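Protein (adenylosuccinate lyase) (Thermotoga maritima, PDB 1C3C) catalyses two steps of de novo purine biosynthesis as adenylosuccinate lyase, probably releasing fumarate from adenylosuccinate and SAICAR by beta-elimination. Local coordinates at residues A[126-135]-A[330-341]. Residues are numbered along the deposited sequence; the frame is centred on the assembly and turned at random.
Sequences VANRYKHTPT and VRNMKVNEERMK
Tyr130 reaches across to Val335 and Glu337 while the backbones of 126-135 and 330-341 run side by side in the same direction, their CA atoms 7.3 Å apart at Val126 and Arg331 and 5.0 Å at Thr135 and Met340. Val335 CG1 sits over one ring face, 3.9 Å from the Tyr130 centroid and 18° off the normal, a CH-pi contact; Arg129 CG lies over the opposite face. At the ring edge stands the Glu337 carboxylate, its plane turned 80° from the ring. Thr133 OG1, anti to its carbonyl carbon, donates to Glu337 OE1 at 2.8 Å, approaching 38° out of the carboxylate plane. Waters join Tyr130 OH to Val335 O and Arg129 NH2 to Arg331 O. With an alanine in place of Tyr130, Val335 would probably lose the ring face it packs on, and the water on Val335 O its hydroxyl partner. Val126 CG1 makes apolar contact with Met333 CE (4.1 Å), and Thr133 CG2 van der Waals contact with Met340 SD (4.0 Å). The contact sets the turn between helix 93-129 and strand 134-139 against the link from helix 303-332 to helix 337-344, which carries strand 334-335, itself antiparallel to 250-251; Phe149 of helix 149-173 packs against Val335 and Met340.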
loop_
_atom_site.group_PDB
_atom_site.type_symbol
_atom_site.label_atom_id
_atom_site.label_comp_id
_atom_site.label_asym_id
_atom_site.label_seq_id
_atom_site.Cartn_x
_atom_site.Cartn_y
_atom_site.Cartn_z
ATOM N N VAL A 126 -4.759 16.869 30.280
ATOM C CA VAL A 126 -4.030 17.967 29.647
ATOM C C VAL A 126 -5.014 18.887 28.963
ATOM O O VAL A 126 -4.888 20.115 29.081
ATOM C CB VAL A 126 -2.965 17.421 28.666
ATOM C CG1 VAL A 126 -2.372 18.524 27.757
ATOM C CG2 VAL A 126 -1.843 16.727 29.447
ATOM N N ALA A 127 -6.058 18.357 28.313
ATOM C CA ALA A 127 -7.025 19.274 27.674
ATOM C C ALA A 127 -7.669 20.155 28.753
ATOM O O ALA A 127 -7.836 21.358 28.493
ATOM C CB ALA A 127 -8.125 18.526 26.936
ATOM N N ASN A 128 -8.045 19.558 29.897
ATOM C CA ASN A 128 -8.641 20.453 30.927
ATOM C C ASN A 128 -7.661 21.442 31.513
ATOM O O ASN A 128 -8.039 22.589 31.900
ATOM C CB ASN A 128 -9.284 19.579 32.019
ATOM C CG ASN A 128 -10.643 19.140 31.512
ATOM O OD1 ASN A 128 -11.663 19.801 31.706
ATOM N ND2 ASN A 128 -10.686 18.005 30.832
ATOM N N ARG A 129 -6.411 21.021 31.718
ATOM C CA ARG A 129 -5.381 21.933 32.223
ATOM C C ARG A 129 -5.320 23.197 31.376
ATOM O O ARG A 129 -5.045 24.282 31.969
ATOM C CB ARG A 129 -4.018 21.212 32.278
ATOM C CG ARG A 129 -2.899 22.119 32.828
ATOM C CD ARG A 129 -1.634 21.324 33.057
ATOM N NE ARG A 129 -1.901 20.275 34.058
ATOM C CZ ARG A 129 -1.513 19.011 33.923
ATOM N NH1 ARG A 129 -1.879 18.203 34.917
ATOM N NH2 ARG A 129 -0.853 18.578 32.847
ATOM N N TYR A 130 -5.360 23.093 30.038
ATOM C CA TYR A 130 -5.243 24.263 29.166
ATOM C C TYR A 130 -6.567 24.635 28.537
ATOM O O TYR A 130 -6.651 25.232 27.437
ATOM C CB TYR A 130 -4.196 23.926 28.036
ATOM C CG TYR A 130 -2.860 23.593 28.708
ATOM C CD1 TYR A 130 -2.417 22.283 28.779
ATOM C CD2 TYR A 130 -2.120 24.594 29.335
ATOM C CE1 TYR A 130 -1.228 21.961 29.431
ATOM C CE2 TYR A 130 -0.931 24.282 29.991
ATOM C CZ TYR A 130 -0.506 22.969 30.026
ATOM O OH TYR A 130 0.675 22.638 30.683
ATOM N N LYS A 131 -7.670 24.365 29.248
ATOM C CA LYS A 131 -9.005 24.517 28.670
ATOM C C LYS A 131 -9.267 25.909 28.096
ATOM O O LYS A 131 -9.898 26.013 27.024
ATOM C CB LYS A 131 -10.011 24.282 29.821
ATOM C CG LYS A 131 -11.441 24.386 29.267
ATOM C CD LYS A 131 -12.240 23.942 30.506
ATOM C CE LYS A 131 -13.700 23.797 30.276
ATOM N NZ LYS A 131 -14.366 22.889 31.285
ATOM N N HIS A 132 -8.794 26.944 28.779
ATOM C CA HIS A 132 -9.027 28.308 28.352
ATOM C C HIS A 132 -7.751 28.993 27.858
ATOM O O HIS A 132 -7.708 30.219 27.740
ATOM C CB HIS A 132 -9.673 29.126 29.484
ATOM C CG HIS A 132 -10.998 28.557 29.934
ATOM N ND1 HIS A 132 -12.003 28.300 29.013
ATOM C CD2 HIS A 132 -11.537 28.251 31.117
ATOM C CE1 HIS A 132 -13.089 27.828 29.623
ATOM N NE2 HIS A 132 -12.812 27.767 30.896
ATOM N N THR A 133 -6.683 28.247 27.616
ATOM C CA THR A 133 -5.418 28.838 27.148
ATOM C C THR A 133 -5.512 29.283 25.704
ATOM O O THR A 133 -5.682 28.422 24.813
ATOM C CB THR A 133 -4.342 27.725 27.242
ATOM O OG1 THR A 133 -4.305 27.330 28.626
ATOM C CG2 THR A 133 -2.988 28.174 26.742
ATOM N N PRO A 134 -5.351 30.569 25.422
ATOM C CA PRO A 134 -5.542 31.072 24.058
ATOM C C PRO A 134 -4.374 30.631 23.180
ATOM O O PRO A 134 -3.222 30.665 23.616
ATOM C CB PRO A 134 -5.604 32.606 24.164
ATOM C CG PRO A 134 -5.752 32.886 25.609
ATOM C CD PRO A 134 -5.331 31.668 26.422
ATOM N N THR A 135 -4.679 30.268 21.945
ATOM C CA THR A 135 -3.663 29.967 20.935
ATOM C C THR A 135 -4.254 30.315 19.569
ATOM O O THR A 135 -5.466 30.518 19.423
ATOM C CB THR A 135 -3.269 28.477 21.044
ATOM O OG1 THR A 135 -2.108 28.184 20.252
ATOM C CG2 THR A 135 -4.376 27.572 20.509
ATOM N N VAL A 330 2.785 13.458 25.880
ATOM C CA VAL A 330 1.716 14.429 26.152
ATOM C C VAL A 330 1.682 14.709 27.665
ATOM O O VAL A 330 1.501 15.854 28.087
ATOM C CB VAL A 330 0.352 13.878 25.698
ATOM C CG1 VAL A 330 -0.783 14.823 26.144
ATOM C CG2 VAL A 330 0.338 13.761 24.178
ATOM N N ARG A 331 1.918 13.678 28.467
ATOM C CA ARG A 331 1.976 13.856 29.914
ATOM C C ARG A 331 3.035 14.878 30.334
ATOM O O ARG A 331 2.765 15.687 31.252
ATOM C CB ARG A 331 2.273 12.522 30.630
ATOM C CG ARG A 331 2.015 12.682 32.157
ATOM C CD ARG A 331 2.591 11.472 32.851
ATOM N NE ARG A 331 2.115 10.147 32.465
ATOM C CZ ARG A 331 1.006 9.558 32.888
ATOM N NH1 ARG A 331 0.177 10.200 33.717
ATOM N NH2 ARG A 331 0.656 8.324 32.529
ATOM N N ASN A 332 4.227 14.809 29.754
ATOM C CA ASN A 332 5.376 15.564 30.273
ATOM C C ASN A 332 5.844 16.667 29.345
ATOM O O ASN A 332 6.819 17.379 29.676
ATOM C CB ASN A 332 6.539 14.577 30.535
ATOM C CG ASN A 332 6.158 13.656 31.703
ATOM O OD1 ASN A 332 5.723 14.131 32.751
ATOM N ND2 ASN A 332 6.265 12.351 31.503
ATOM N N MET A 333 5.164 16.883 28.228
ATOM C CA MET A 333 5.609 17.969 27.342
ATOM C C MET A 333 5.477 19.315 28.080
ATOM O O MET A 333 4.561 19.553 28.886
ATOM C CB MET A 333 4.823 18.005 26.029
ATOM C CG MET A 333 3.349 18.294 26.106
ATOM S SD MET A 333 2.432 18.158 24.476
ATOM C CE MET A 333 0.798 18.538 25.149
ATOM N N LYS A 334 6.419 20.218 27.770
ATOM C CA LYS A 334 6.261 21.602 28.220
ATOM C C LYS A 334 5.318 22.377 27.311
ATOM O O LYS A 334 5.419 22.248 26.082
ATOM C CB LYS A 334 7.632 22.292 28.198
ATOM N N VAL A 335 4.436 23.162 27.879
ATOM C CA VAL A 335 3.454 23.935 27.119
ATOM C C VAL A 335 3.743 25.415 27.422
ATOM O O VAL A 335 3.676 25.807 28.591
ATOM C CB VAL A 335 2.013 23.570 27.502
ATOM C CG1 VAL A 335 1.001 24.459 26.825
ATOM C CG2 VAL A 335 1.758 22.098 27.075
ATOM N N ASN A 336 4.094 26.176 26.402
ATOM C CA ASN A 336 4.546 27.554 26.611
ATOM C C ASN A 336 3.344 28.502 26.418
ATOM O O ASN A 336 3.127 29.046 25.328
ATOM C CB ASN A 336 5.681 27.836 25.623
ATOM C CG ASN A 336 6.897 26.943 25.896
ATOM O OD1 ASN A 336 7.186 26.627 27.072
ATOM N ND2 ASN A 336 7.627 26.509 24.861
ATOM N N GLU A 337 2.587 28.720 27.502
ATOM C CA GLU A 337 1.305 29.420 27.321
ATOM C C GLU A 337 1.541 30.860 26.893
ATOM O O GLU A 337 0.806 31.486 26.088
ATOM C CB GLU A 337 0.511 29.399 28.635
ATOM C CG GLU A 337 0.031 27.978 29.012
ATOM C CD GLU A 337 -0.923 28.097 30.203
ATOM O OE1 GLU A 337 -2.120 28.420 30.086
ATOM O OE2 GLU A 337 -0.429 27.856 31.308
ATOM N N GLU A 338 2.592 31.484 27.477
ATOM C CA GLU A 338 2.790 32.896 27.128
ATOM C C GLU A 338 3.149 33.052 25.646
ATOM O O GLU A 338 2.711 33.961 24.926
ATOM C CB GLU A 338 3.851 33.568 28.013
ATOM C CG GLU A 338 3.932 35.062 27.668
ATOM C CD GLU A 338 2.609 35.789 27.485
ATOM O OE1 GLU A 338 2.333 36.308 26.353
ATOM O OE2 GLU A 338 1.807 35.851 28.474
ATOM N N ARG A 339 3.992 32.136 25.156
ATOM C CA ARG A 339 4.311 32.167 23.731
ATOM C C ARG A 339 3.108 31.934 22.855
ATOM O O ARG A 339 2.918 32.584 21.808
ATOM C CB ARG A 339 5.430 31.123 23.452
ATOM C CG ARG A 339 5.833 31.111 21.989
ATOM C CD ARG A 339 6.662 32.384 21.684
ATOM N NE ARG A 339 7.034 32.225 20.289
ATOM C CZ ARG A 339 8.194 32.533 19.721
ATOM N NH1 ARG A 339 9.156 33.098 20.438
ATOM N NH2 ARG A 339 8.299 32.289 18.428
ATOM N N MET A 340 2.225 31.005 23.224
ATOM C CA MET A 340 0.989 30.788 22.474
ATOM C C MET A 340 0.162 32.074 22.369
ATOM O O MET A 340 -0.381 32.396 21.306
ATOM C CB MET A 340 0.136 29.697 23.134
ATOM C CG MET A 340 0.717 28.285 23.049
ATOM S SD MET A 340 -0.335 27.007 23.955
ATOM C CE MET A 340 0.510 25.531 23.308
ATOM N N LYS A 341 0.059 32.790 23.508
ATOM C CA LYS A 341 -0.723 34.018 23.500
ATOM C C LYS A 341 -0.068 35.064 22.612
ATOM O O LYS A 341 -0.697 35.780 21.831
ATOM C CB LYS A 341 -0.870 34.530 24.951
ATOM C CG LYS A 341 -1.833 35.713 24.987
ATOM C CD LYS A 341 -1.945 36.187 26.451
ATOM C CE LYS A 341 -2.991 37.314 26.472
ATOM N NZ LYS A 341 -3.380 37.569 27.903
HETATM O O HOH W 1 0.476 15.930 32.744
HETATM O O HOH W 2 2.410 24.728 31.158
HETATM O O HOH W 3 -1.981 31.344 26.043
HETATM O O HOH W 4 -0.605 30.374 19.477
#